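Local coordinates for protein glycerate dehydrogenase/glyoxylate reductase (Thermus thermophilus, PDB 2CUK) that probably reduces hydroxypyruvate and glyoxylate with NAD(P)H, as a member of the D-isomer specific 2-hydroxyacid dehydrogenase family, at residues R169-A174 with E188-E193; G222-N227 with H246-G251; G144-L149 with E193-S198; G148-G153 with H173-K178. One frame throughout, in Å; residues are numbered along the deposited sequence.

Contact 1 (R169-A174 with E188-E193); sequences RVVYHA and EELLKE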
loop_
_atom_site.group_PDB
_atom_site.type_symbol
_atom_site.label_atom_id
_atom_site.label_comp_id
_atom_site.label_asym_id
_atom_site.label_seq_id
_atom_site.Cartn_x
_atom_site.Cartn_y
_atom_site.Cartn_z
ATOM N N ARG A 169 12.397 10.327 -6.976
ATOM C CA ARG A 169 13.783 10.362 -7.312
ATOM C C ARG A 169 14.498 9.551 -6.275
ATOM O O ARG A 169 14.068 9.441 -5.135
ATOM C CB ARG A 169 14.256 11.815 -7.257
ATOM C CG ARG A 169 14.078 12.537 -8.593
ATOM C CD ARG A 169 13.546 13.963 -8.413
ATOM N NE ARG A 169 14.653 14.923 -8.344
ATOM C CZ ARG A 169 14.573 16.018 -9.124
ATOM N NH1 ARG A 169 13.529 16.195 -9.914
ATOM N NH2 ARG A 169 15.540 16.939 -9.072
ATOM N N VAL A 170 15.579 8.887 -6.667
ATOM C CA VAL A 170 16.273 8.003 -5.742
ATOM C C VAL A 170 17.739 8.345 -5.492
ATOM O O VAL A 170 18.486 8.652 -6.419
ATOM C CB VAL A 170 16.200 6.542 -6.229
ATOM C CG1 VAL A 170 16.991 5.637 -5.285
ATOM C CG2 VAL A 170 14.746 6.093 -6.308
ATOM N N VAL A 171 18.132 8.287 -4.224
ATOM C CA VAL A 171 19.510 8.537 -3.812
ATOM C C VAL A 171 19.801 7.485 -2.755
ATOM O O VAL A 171 18.873 6.859 -2.232
ATOM C CB VAL A 171 19.696 9.954 -3.205
ATOM C CG1 VAL A 171 19.296 11.010 -4.218
ATOM C CG2 VAL A 171 18.875 10.090 -1.933
ATOM N N TYR A 172 21.070 7.269 -2.433
ATOM C CA TYR A 172 21.378 6.259 -1.431
ATOM C C TYR A 172 22.722 6.414 -0.751
ATOM O O TYR A 172 23.616 7.107 -1.237
ATOM C CB TYR A 172 21.298 4.861 -2.060
ATOM C CG TYR A 172 22.491 4.486 -2.920
ATOM C CD1 TYR A 172 23.507 3.664 -2.421
ATOM C CD2 TYR A 172 22.607 4.954 -4.226
ATOM C CE1 TYR A 172 24.610 3.316 -3.208
ATOM C CE2 TYR A 172 23.704 4.618 -5.020
ATOM C CZ TYR A 172 24.700 3.799 -4.508
ATOM O OH TYR A 172 25.780 3.463 -5.301
ATOM N N HIS A 173 22.841 5.764 0.398
ATOM C CA HIS A 173 24.076 5.749 1.155
ATOM C C HIS A 173 24.315 4.289 1.493
ATOM O O HIS A 173 23.369 3.545 1.744
ATOM C CB HIS A 173 23.965 6.554 2.447
ATOM C CG HIS A 173 25.161 6.415 3.337
ATOM N ND1 HIS A 173 26.409 6.881 2.980
ATOM C CD2 HIS A 173 25.318 5.800 4.534
ATOM C CE1 HIS A 173 27.282 6.558 3.919
ATOM N NE2 HIS A 173 26.646 5.901 4.872
ATOM N N ALA A 174 25.575 3.878 1.488
ATOM C CA ALA A 174 25.933 2.502 1.808
ATOM C C ALA A 174 27.407 2.490 2.181
ATOM O O ALA A 174 28.125 3.456 1.910
ATOM C CB ALA A 174 25.678 1.597 0.610
ATOM N N GLU A 188 24.901 11.922 6.132
ATOM C CA GLU A 188 24.544 13.290 6.483
ATOM C C GLU A 188 23.779 14.016 5.373
ATOM O O GLU A 188 22.722 14.593 5.624
ATOM C CB GLU A 188 25.810 14.079 6.843
ATOM C CG GLU A 188 26.592 13.526 8.041
ATOM C CD GLU A 188 27.110 12.104 7.836
ATOM O OE1 GLU A 188 27.704 11.819 6.771
ATOM O OE2 GLU A 188 26.935 11.269 8.753
ATOM N N GLU A 189 24.302 13.998 4.148
ATOM C CA GLU A 189 23.588 14.649 3.048
ATOM C C GLU A 189 22.266 13.943 2.699
ATOM O O GLU A 189 21.282 14.564 2.323
ATOM C CB GLU A 189 24.497 14.725 1.815
ATOM C CG GLU A 189 23.766 15.285 0.590
ATOM C CD GLU A 189 24.757 15.788 -0.439
ATOM O OE1 GLU A 189 25.739 15.100 -0.694
ATOM O OE2 GLU A 189 24.487 16.823 -1.051
ATOM N N LEU A 190 22.263 12.599 2.798
ATOM C CA LEU A 190 21.006 11.921 2.490
ATOM C C LEU A 190 19.877 12.351 3.433
ATOM O O LEU A 190 18.760 12.633 3.018
ATOM C CB LEU A 190 21.236 10.414 2.606
ATOM C CG LEU A 190 19.930 9.618 2.566
ATOM C CD1 LEU A 190 19.896 8.611 1.414
ATOM C CD2 LEU A 190 19.684 8.816 3.844
ATOM N N LEU A 191 20.184 12.367 4.747
ATOM C CA LEU A 191 19.167 12.761 5.716
ATOM C C LEU A 191 18.687 14.183 5.455
ATOM O O LEU A 191 17.549 14.547 5.723
ATOM C CB LEU A 191 19.778 12.681 7.122
ATOM C CG LEU A 191 20.235 11.272 7.502
ATOM C CD1 LEU A 191 20.835 11.224 8.909
ATOM C CD2 LEU A 191 19.091 10.261 7.492
ATOM N N LYS A 192 19.575 15.011 4.923
ATOM C CA LYS A 192 19.267 16.406 4.658
ATOM C C LYS A 192 18.388 16.632 3.431
ATOM O O LYS A 192 17.500 17.481 3.450
ATOM C CB LYS A 192 20.576 17.185 4.498
ATOM C CG LYS A 192 20.418 18.632 4.064
ATOM C CD LYS A 192 21.784 19.278 3.860
ATOM C CE LYS A 192 21.660 20.715 3.395
ATOM N NZ LYS A 192 20.921 21.550 4.381
ATOM N N GLU A 193 18.629 15.863 2.375
ATOM C CA GLU A 193 17.890 16.028 1.126
ATOM C C GLU A 193 16.691 15.100 0.895
ATOM O O GLU A 193 15.826 15.398 0.072
ATOM C CB GLU A 193 18.864 15.887 -0.052
ATOM C CG GLU A 193 18.205 15.949 -1.428
ATOM C CD GLU A 193 19.183 15.694 -2.563
ATOM O OE1 GLU A 193 20.065 16.547 -2.799
ATOM O OE2 GLU A 193 19.073 14.634 -3.218
#
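Val171 and Tyr172 meet Leu190 where strand 169-173 packs against the helical segment 188-193, the two axes 8.4 Å apart at their closest and inclined, antiparallel in sense, with 147° between their N-to-C directions. The strand's alternation sorts the side chains: Val171 and His173 point at the helix, while Tyr172 points away from it. Leu190 is the helix's main apolar projection. Its CG stands anti to the backbone N (chi1 169°), which carries CD1 to the strand. There CD1 meets Val171 CG2 at 3.8 Å and also rests 4.0 Å from Tyr172 CA, so one methyl packs against both a side chain and bare backbone. A leucine suits this position because it reaches far enough to set that methyl against both, and the short, beta-branched Val171 offers a separate methyl to each of two helix residues. The second methyl, Val171 CG1, lies 3.8 Å from Glu193 OE2. Glu193 follows Leu190 by about one helical turn, and its extended chain brings OE2 itself to the side of the valine at the margin of the contact.

Elsewhere the polar ends turn to other partners: His173 ND1 bonds to Leu185 O, and Tyr172 OH to Lys178 N on the far side of the strand. Leu190 also touches Val150 of the adjacent strand 146-150. No hydrogen bond joins the two segments, so helix and strand are held here by van der Waals packing, apolar between Leu190 and Val171 and edged by a carboxylate oxygen set against a methyl.

Contact 2 (G222-N227 with H246-G251); sequences GAILLN and HLFGAG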
loop_
_atom_site.group_PDB
_atom_site.type_symbol
_atom_site.label_atom_id
_atom_site.label_comp_id
_atom_site.label_asym_id
_atom_site.label_seq_id
_atom_site.Cartn_x
_atom_site.Cartn_y
_atom_site.Cartn_z
ATOM N N GLY A 222 8.703 17.229 8.053
ATOM C CA GLY A 222 7.754 16.768 7.058
ATOM C C GLY A 222 8.247 15.540 6.306
ATOM O O GLY A 222 7.646 15.138 5.310
ATOM N N ALA A 223 9.339 14.943 6.777
ATOM C CA ALA A 223 9.895 13.751 6.141
ATOM C C ALA A 223 9.244 12.489 6.706
ATOM O O ALA A 223 8.603 12.531 7.750
ATOM C CB ALA A 223 11.405 13.691 6.359
ATOM N N ILE A 224 9.411 11.375 5.999
ATOM C CA ILE A 224 8.869 10.090 6.426
ATOM C C ILE A 224 10.013 9.096 6.635
ATOM O O ILE A 224 10.940 9.032 5.828
ATOM C CB ILE A 224 7.927 9.479 5.363
ATOM C CG1 ILE A 224 6.681 10.352 5.191
ATOM C CG2 ILE A 224 7.538 8.059 5.779
ATOM C CD1 ILE A 224 5.775 9.895 4.053
ATOM N N LEU A 225 9.940 8.330 7.718
ATOM C CA LEU A 225 10.946 7.314 8.011
ATOM C C LEU A 225 10.339 5.925 7.842
ATOM O O LEU A 225 9.253 5.651 8.351
ATOM C CB LEU A 225 11.459 7.447 9.446
ATOM C CG LEU A 225 12.386 6.309 9.896
ATOM C CD1 LEU A 225 13.717 6.393 9.154
ATOM C CD2 LEU A 225 12.614 6.394 11.397
ATOM N N LEU A 226 11.050 5.053 7.137
ATOM C CA LEU A 226 10.590 3.686 6.920
ATOM C C LEU A 226 11.651 2.701 7.410
ATOM O O LEU A 226 12.846 2.893 7.173
ATOM C CB LEU A 226 10.331 3.440 5.429
ATOM C CG LEU A 226 9.313 4.322 4.699
ATOM C CD1 LEU A 226 9.286 3.946 3.224
ATOM C CD2 LEU A 226 7.930 4.151 5.322
ATOM N N ASN A 227 11.223 1.656 8.106
ATOM C CA ASN A 227 12.165 0.644 8.574
ATOM C C ASN A 227 11.562 -0.752 8.533
ATOM O O ASN A 227 10.700 -1.095 9.343
ATOM C CB ASN A 227 12.652 0.947 9.997
ATOM C CG ASN A 227 13.713 -0.041 10.470
ATOM O OD1 ASN A 227 14.387 -0.678 9.657
ATOM N ND2 ASN A 227 13.874 -0.162 11.783
ATOM N N HIS A 246 7.800 17.111 14.121
ATOM C CA HIS A 246 8.864 17.254 13.133
ATOM C C HIS A 246 8.646 16.390 11.887
ATOM O O HIS A 246 8.546 16.909 10.774
ATOM C CB HIS A 246 10.217 16.918 13.769
ATOM C CG HIS A 246 11.377 17.107 12.844
ATOM N ND1 HIS A 246 11.686 18.327 12.279
ATOM C CD2 HIS A 246 12.291 16.228 12.367
ATOM C CE1 HIS A 246 12.741 18.190 11.495
ATOM N NE2 HIS A 246 13.126 16.927 11.531
ATOM N N LEU A 247 8.564 15.076 12.076
ATOM C CA LEU A 247 8.361 14.148 10.957
ATOM C C LEU A 247 6.913 14.046 10.514
ATOM O O LEU A 247 5.996 14.135 11.334
ATOM C CB LEU A 247 8.853 12.747 11.334
ATOM C CG LEU A 247 10.358 12.596 11.561
ATOM C CD1 LEU A 247 10.666 11.183 12.041
ATOM C CD2 LEU A 247 11.099 12.902 10.266
ATOM N N PHE A 248 6.703 13.868 9.212
ATOM C CA PHE A 248 5.348 13.718 8.698
ATOM C C PHE A 248 4.805 12.418 9.292
ATOM O O PHE A 248 3.646 12.343 9.690
ATOM C CB PHE A 248 5.348 13.603 7.172
ATOM C CG PHE A 248 3.976 13.424 6.575
ATOM C CD1 PHE A 248 3.180 14.526 6.288
ATOM C CD2 PHE A 248 3.479 12.152 6.309
ATOM C CE1 PHE A 248 1.907 14.365 5.737
ATOM C CE2 PHE A 248 2.210 11.976 5.760
ATOM C CZ PHE A 248 1.423 13.083 5.473
ATOM N N GLY A 249 5.659 11.396 9.344
ATOM C CA GLY A 249 5.241 10.113 9.881
ATOM C C GLY A 249 6.277 9.013 9.738
ATOM O O GLY A 249 7.397 9.252 9.278
ATOM N N ALA A 250 5.908 7.802 10.146
ATOM C CA ALA A 250 6.816 6.666 10.063
ATOM C C ALA A 250 6.074 5.356 9.845
ATOM O O ALA A 250 4.986 5.147 10.395
ATOM C CB ALA A 250 7.658 6.568 11.332
ATOM N N GLY A 251 6.675 4.487 9.033
ATOM C CA GLY A 251 6.105 3.181 8.745
ATOM C C GLY A 251 7.118 2.146 9.200
ATOM O O GLY A 251 8.219 2.056 8.645
#
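Phe248 sits beside Ile224 and Gly222, next to the paired strands. Its CB lies 3.3 Å from Gly222 O and also close to Ala223 O. A chi1 of 179° sets the ring opposite its own backbone N and swings it away from the other segment, though CD2 on its near side still meets Ile224 CG1 at 3.8 Å and, slightly farther off, Ile224 CD1. Beyond these segments the side chain also touches Val113 and Leu140. Phe248 and Ile224 run side by side in the same direction, so the flat ring and the flexible isoleucine share one apolar layer.

The backbones pair Ile224 with Gly249, Leu225 with Ala250 and Leu226 with Gly251. Leu225 N gives its hydrogen to Gly249 O at 3.1 Å, Leu225 O receives that of Gly251 N, and Asn227 N continues the ladder on Gly251 O. At the Gly222/His246 end, Phe248 N bonds to Ala223 O at 2.7 Å, and Gly222 N to His246 O. Gly251 is well matched to its place: Leu226 CD2 lies 3.9 Å from its N, against bare backbone where a side chain would be tight. Gly222, with a positive phi of 92°, has a conformation to which glycine is suited. On the other face, small Ala250 lies beside Leu225. Separately, Leu247 CD2 packs 4.0 Å from Ala223 CB.

These strands are joined through helix 236-243 in a beta-alpha-beta unit. That helix packs on Leu225, Leu247 and Ala250, while helix 99-114 lies against Ile224, Leu226 and Phe248; strand 196-199 flanks strand 224-227 across from strand 249-252.

Contact 3 (G144-L149 with E193-S198); sequences GLTLGL and EADVVS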
loop_
_atom_site.group_PDB
_atom_site.type_symbol
_atom_site.label_atom_id
_atom_site.label_comp_id
_atom_site.label_asym_id
_atom_site.label_seq_id
_atom_site.Cartn_x
_atom_site.Cartn_y
_atom_site.Cartn_z
ATOM N N GLY A 144 8.125 13.456 -7.784
ATOM C CA GLY A 144 9.169 14.446 -7.610
ATOM C C GLY A 144 9.887 14.385 -6.274
ATOM O O GLY A 144 10.945 14.991 -6.121
ATOM N N LEU A 145 9.322 13.672 -5.302
ATOM C CA LEU A 145 9.960 13.564 -3.995
ATOM C C LEU A 145 11.172 12.650 -4.061
ATOM O O LEU A 145 11.271 11.785 -4.936
ATOM C CB LEU A 145 8.976 13.036 -2.945
ATOM C CG LEU A 145 7.992 14.048 -2.348
ATOM C CD1 LEU A 145 7.116 14.638 -3.440
ATOM C CD2 LEU A 145 7.141 13.359 -1.298
ATOM N N THR A 146 12.092 12.845 -3.124
ATOM C CA THR A 146 13.306 12.047 -3.081
ATOM C C THR A 146 13.307 10.956 -2.022
ATOM O O THR A 146 13.104 11.216 -0.831
ATOM C CB THR A 146 14.545 12.940 -2.856
ATOM O OG1 THR A 146 14.715 13.807 -3.985
ATOM C CG2 THR A 146 15.795 12.091 -2.673
ATOM N N LEU A 147 13.538 9.728 -2.470
ATOM C CA LEU A 147 13.618 8.592 -1.567
ATOM C C LEU A 147 15.096 8.333 -1.314
ATOM O O LEU A 147 15.876 8.160 -2.254
ATOM C CB LEU A 147 12.987 7.348 -2.196
ATOM C CG LEU A 147 13.223 6.038 -1.438
ATOM C CD1 LEU A 147 12.520 6.087 -0.087
ATOM C CD2 LEU A 147 12.694 4.865 -2.275
ATOM N N GLY A 148 15.477 8.334 -0.044
ATOM C CA GLY A 148 16.854 8.084 0.319
ATOM C C GLY A 148 16.943 6.737 0.999
ATOM O O GLY A 148 16.328 6.518 2.039
ATOM N N LEU A 149 17.701 5.830 0.404
ATOM C CA LEU A 149 17.869 4.494 0.950
ATOM C C LEU A 149 19.191 4.384 1.701
ATOM O O LEU A 149 20.228 4.798 1.191
ATOM C CB LEU A 149 17.841 3.469 -0.189
ATOM C CG LEU A 149 16.588 3.517 -1.067
ATOM C CD1 LEU A 149 16.854 2.836 -2.394
ATOM C CD2 LEU A 149 15.431 2.860 -0.332
ATOM N N GLU A 193 18.629 15.863 2.375
ATOM C CA GLU A 193 17.890 16.028 1.126
ATOM C C GLU A 193 16.691 15.100 0.895
ATOM O O GLU A 193 15.826 15.398 0.072
ATOM C CB GLU A 193 18.864 15.887 -0.052
ATOM C CG GLU A 193 18.205 15.949 -1.428
ATOM C CD GLU A 193 19.183 15.694 -2.563
ATOM O OE1 GLU A 193 20.065 16.547 -2.799
ATOM O OE2 GLU A 193 19.073 14.634 -3.218
ATOM N N ALA A 194 16.632 13.990 1.621
ATOM C CA ALA A 194 15.556 13.017 1.438
ATOM C C ALA A 194 14.188 13.388 2.010
ATOM O O ALA A 194 14.080 13.912 3.117
ATOM C CB ALA A 194 15.991 11.675 1.998
ATOM N N ASP A 195 13.146 13.089 1.240
ATOM C CA ASP A 195 11.771 13.344 1.656
ATOM C C ASP A 195 11.291 12.095 2.386
ATOM O O ASP A 195 10.454 12.161 3.283
ATOM C CB ASP A 195 10.897 13.617 0.436
ATOM C CG ASP A 195 11.255 14.919 -0.247
ATOM O OD1 ASP A 195 11.031 15.981 0.364
ATOM O OD2 ASP A 195 11.770 14.882 -1.384
ATOM N N VAL A 196 11.839 10.953 1.982
ATOM C CA VAL A 196 11.524 9.672 2.598
ATOM C C VAL A 196 12.837 8.928 2.820
ATOM O O VAL A 196 13.632 8.788 1.896
ATOM C CB VAL A 196 10.636 8.788 1.688
ATOM C CG1 VAL A 196 10.367 7.450 2.372
ATOM C CG2 VAL A 196 9.325 9.500 1.371
ATOM N N VAL A 197 13.075 8.475 4.043
ATOM C CA VAL A 197 14.284 7.718 4.345
ATOM C C VAL A 197 13.874 6.284 4.656
ATOM O O VAL A 197 13.047 6.053 5.532
ATOM C CB VAL A 197 15.032 8.282 5.575
ATOM C CG1 VAL A 197 16.240 7.402 5.891
ATOM C CG2 VAL A 197 15.470 9.723 5.313
ATOM N N SER A 198 14.447 5.323 3.937
ATOM C CA SER A 198 14.120 3.920 4.166
ATOM C C SER A 198 15.389 3.161 4.537
ATOM O O SER A 198 16.421 3.283 3.866
ATOM C CB SER A 198 13.481 3.308 2.912
ATOM O OG SER A 198 12.949 2.022 3.191
HETATM O O HOH W 1 12.771 15.967 -4.366
HETATM O O HOH W 2 17.355 13.814 -6.027
#
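Asp195 reaches across to the backbone of Thr146, where its OD2 accepts the Thr146 N-H at 2.7 Å. The bond is almost straight, 174° at the hydrogen, and uses the anti lone pair of OD2, the one facing away from the other carboxylate oxygen. Thr146 O answers by accepting from two amides, Asp195 N at 2.8 Å and Val196 N, so side chain and backbone together tie down the residue that opens strand 146-150. An aspartate is just long enough for this: CG lies anti to the carbonyl carbon (chi1 -68°), which swings the carboxylate toward Thr146, and Leu145 CB and CG pack against the same group, the two side chains crossing at about a right angle.

Farther along, the chains form an inner parallel pairing of a Rossmann-type sheet, Leu147 beside Val196, Gly148 beside Val197 and Leu149 beside Ser198. Gly148 N bonds to Val196 O at 2.7 Å, and Ser198 N to Gly148 O. The absence of a side chain at Gly148 lets Ala194 CB approach its N to 3.9 Å, where a beta carbon on the glycine would clash. On the opposite face Leu147 CD1 closes against Val196 CG1 at 3.5 Å, and Leu149 CD2 meets Ser198 CB.

In the next shell, a water donates to Gly144 O at 2.7 Å and weakly to Asp195 OD2, while also bonding to Thr146 OG1. The other carboxylate oxygen, Asp195 OD1, makes a salt bridge with Lys220, which probably stabilises the charged form. Helix 154-165 packs on Leu147 and Leu149, and helix 99-114 on Val196 and Ser198.

Contact 4 (G148-G153 with H173-K178); sequences GLVGMG and HARTPK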
loop_
_atom_site.group_PDB
_atom_site.type_symbol
_atom_site.label_atom_id
_atom_site.label_comp_id
_atom_site.label_asym_id
_atom_site.label_seq_id
_atom_site.Cartn_x
_atom_site.Cartn_y
_atom_site.Cartn_z
ATOM N N GLY A 148 15.477 8.334 -0.044
ATOM C CA GLY A 148 16.854 8.084 0.319
ATOM C C GLY A 148 16.943 6.737 0.999
ATOM O O GLY A 148 16.328 6.518 2.039
ATOM N N LEU A 149 17.701 5.830 0.404
ATOM C CA LEU A 149 17.869 4.494 0.950
ATOM C C LEU A 149 19.191 4.384 1.701
ATOM O O LEU A 149 20.228 4.798 1.191
ATOM C CB LEU A 149 17.841 3.469 -0.189
ATOM C CG LEU A 149 16.588 3.517 -1.067
ATOM C CD1 LEU A 149 16.854 2.836 -2.394
ATOM C CD2 LEU A 149 15.431 2.860 -0.332
ATOM N N VAL A 150 19.143 3.842 2.915
ATOM C CA VAL A 150 20.342 3.646 3.722
ATOM C C VAL A 150 20.622 2.154 3.638
ATOM O O VAL A 150 20.015 1.353 4.353
ATOM C CB VAL A 150 20.121 4.044 5.194
ATOM C CG1 VAL A 150 21.386 3.785 5.998
ATOM C CG2 VAL A 150 19.738 5.505 5.284
ATOM N N GLY A 151 21.543 1.794 2.747
ATOM C CA GLY A 151 21.878 0.400 2.521
ATOM C C GLY A 151 21.281 0.071 1.165
ATOM O O GLY A 151 20.089 0.298 0.952
ATOM N N MET A 152 22.091 -0.437 0.241
ATOM C CA MET A 152 21.595 -0.754 -1.096
ATOM C C MET A 152 21.805 -2.181 -1.558
ATOM O O MET A 152 22.311 -2.410 -2.657
ATOM C CB MET A 152 22.203 0.190 -2.134
ATOM C CG MET A 152 21.376 1.431 -2.385
ATOM S SD MET A 152 19.698 1.060 -2.938
ATOM C CE MET A 152 19.704 1.757 -4.565
ATOM N N GLY A 153 21.419 -3.139 -0.723
ATOM C CA GLY A 153 21.546 -4.534 -1.100
ATOM C C GLY A 153 20.422 -4.849 -2.070
ATOM O O GLY A 153 19.880 -3.939 -2.699
ATOM N N HIS A 173 22.841 5.764 0.398
ATOM C CA HIS A 173 24.076 5.749 1.155
ATOM C C HIS A 173 24.315 4.289 1.493
ATOM O O HIS A 173 23.369 3.545 1.744
ATOM C CB HIS A 173 23.965 6.554 2.447
ATOM C CG HIS A 173 25.161 6.415 3.337
ATOM N ND1 HIS A 173 26.409 6.881 2.980
ATOM C CD2 HIS A 173 25.318 5.800 4.534
ATOM C CE1 HIS A 173 27.282 6.558 3.919
ATOM N NE2 HIS A 173 26.646 5.901 4.872
ATOM N N ALA A 174 25.575 3.878 1.488
ATOM C CA ALA A 174 25.933 2.502 1.808
ATOM C C ALA A 174 27.407 2.490 2.181
ATOM O O ALA A 174 28.125 3.456 1.910
ATOM C CB ALA A 174 25.678 1.597 0.610
ATOM N N ARG A 175 27.857 1.409 2.808
ATOM C CA ARG A 175 29.257 1.329 3.212
ATOM C C ARG A 175 30.189 1.397 1.991
ATOM O O ARG A 175 31.362 1.748 2.071
ATOM C CB ARG A 175 29.467 0.002 3.945
ATOM C CG ARG A 175 28.515 -0.216 5.130
ATOM C CD ARG A 175 28.379 1.019 6.033
ATOM N NE ARG A 175 26.972 1.439 6.088
ATOM C CZ ARG A 175 26.656 2.516 6.818
ATOM N NH1 ARG A 175 27.588 3.177 7.481
ATOM N NH2 ARG A 175 25.385 2.928 6.857
ATOM N N THR A 176 29.616 0.994 0.846
ATOM C CA THR A 176 30.334 0.999 -0.419
ATOM C C THR A 176 29.408 1.370 -1.576
ATOM O O THR A 176 28.305 0.857 -1.712
ATOM C CB THR A 176 30.915 -0.397 -0.643
ATOM O OG1 THR A 176 31.796 -0.715 0.435
ATOM C CG2 THR A 176 31.705 -0.431 -1.955
ATOM N N PRO A 177 29.852 2.309 -2.437
ATOM C CA PRO A 177 29.087 2.671 -3.611
ATOM C C PRO A 177 28.809 1.457 -4.514
ATOM O O PRO A 177 29.392 0.389 -4.385
ATOM C CB PRO A 177 29.863 3.771 -4.341
ATOM C CG PRO A 177 30.814 4.390 -3.314
ATOM C CD PRO A 177 31.057 3.132 -2.353
ATOM N N LYS A 178 27.893 1.614 -5.462
ATOM C CA LYS A 178 27.560 0.543 -6.390
ATOM C C LYS A 178 27.246 1.136 -7.754
ATOM O O LYS A 178 26.775 2.267 -7.853
ATOM C CB LYS A 178 26.365 -0.264 -5.873
ATOM C CG LYS A 178 26.641 -0.993 -4.564
ATOM C CD LYS A 178 25.583 -2.039 -4.261
ATOM C CE LYS A 178 26.088 -3.026 -3.218
ATOM N NZ LYS A 178 25.628 -4.417 -3.489
#
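His173 joins Leu149 and Gly151 through its backbone: its N donates to Leu149 O at 2.9 Å, and its O accepts from Gly151 N at 2.7 Å. These two bonds flank Val150, which pairs with His173 as the parallel strands end. The imidazole of His173, carried opposite the backbone N by a chi1 of 173°, shares a face of the sheet with Val150.

Arg175 folds back over this ring. Bends at chi2 and chi3 bring the guanidinium back over His173 and up to Val150, with His173 NE2 3.5 Å above one guanidinium face, offset toward the rim. Val150 CG1 lies instead at the guanidinium's edge, 4.2 Å from Arg175 NH2; a long, flat-ended arginine can turn a guanidinium face to His173 NE2 and an edge to Val150 CG1. Lys178 reaches across to Met152, its chain extended as far as the bend at chi4 (-143°), with its aliphatic CD 3.7 Å from Met152 O, a carbonyl already bonded by Gln157. Small Ala174 places its CB 4.1 Å from Met152 N, while the sulfur end of Met152 turns away from segment 173-178; its side chain touches Leu180 and Tyr182.

Gly151 has a positive phi of 108°, which suits glycine at this sharp turn, and Gly153 is the N-cap of helix 154-165. The pattern resembles the GxGxxG dinucleotide-binding turn, consistent with NAD binding by this domain. Helix 154-165 packs on Leu149 and Met152, helix 187-193 on Val150 and His173, and strand 196-199 adjoins Val150 on its other side.

In the fold
All four contacts reach one six-stranded parallel sheet of the NAD-binding domain. Contact 3 joins two neighbouring inner strands, 146-150 and 196-199; contact 2 continues the sheet in one direction, with Leu226 N 2.7 Å from Val197 O, and contacts 1 and 4 lie toward the other edge. Contacts 1 and 3 share Glu193 and have centres 7 Å apart; Leu190 CD1 of the former comes within 3.3 Å of Gly148 CA in the latter. Contact 4 shares His173 and Ala174 with contact 1, and Gly148 and Leu149 with contact 3. It holds the glycine-rich turn where the cofactor probably binds; contact 2 lies about 19 Å from it, centre to centre.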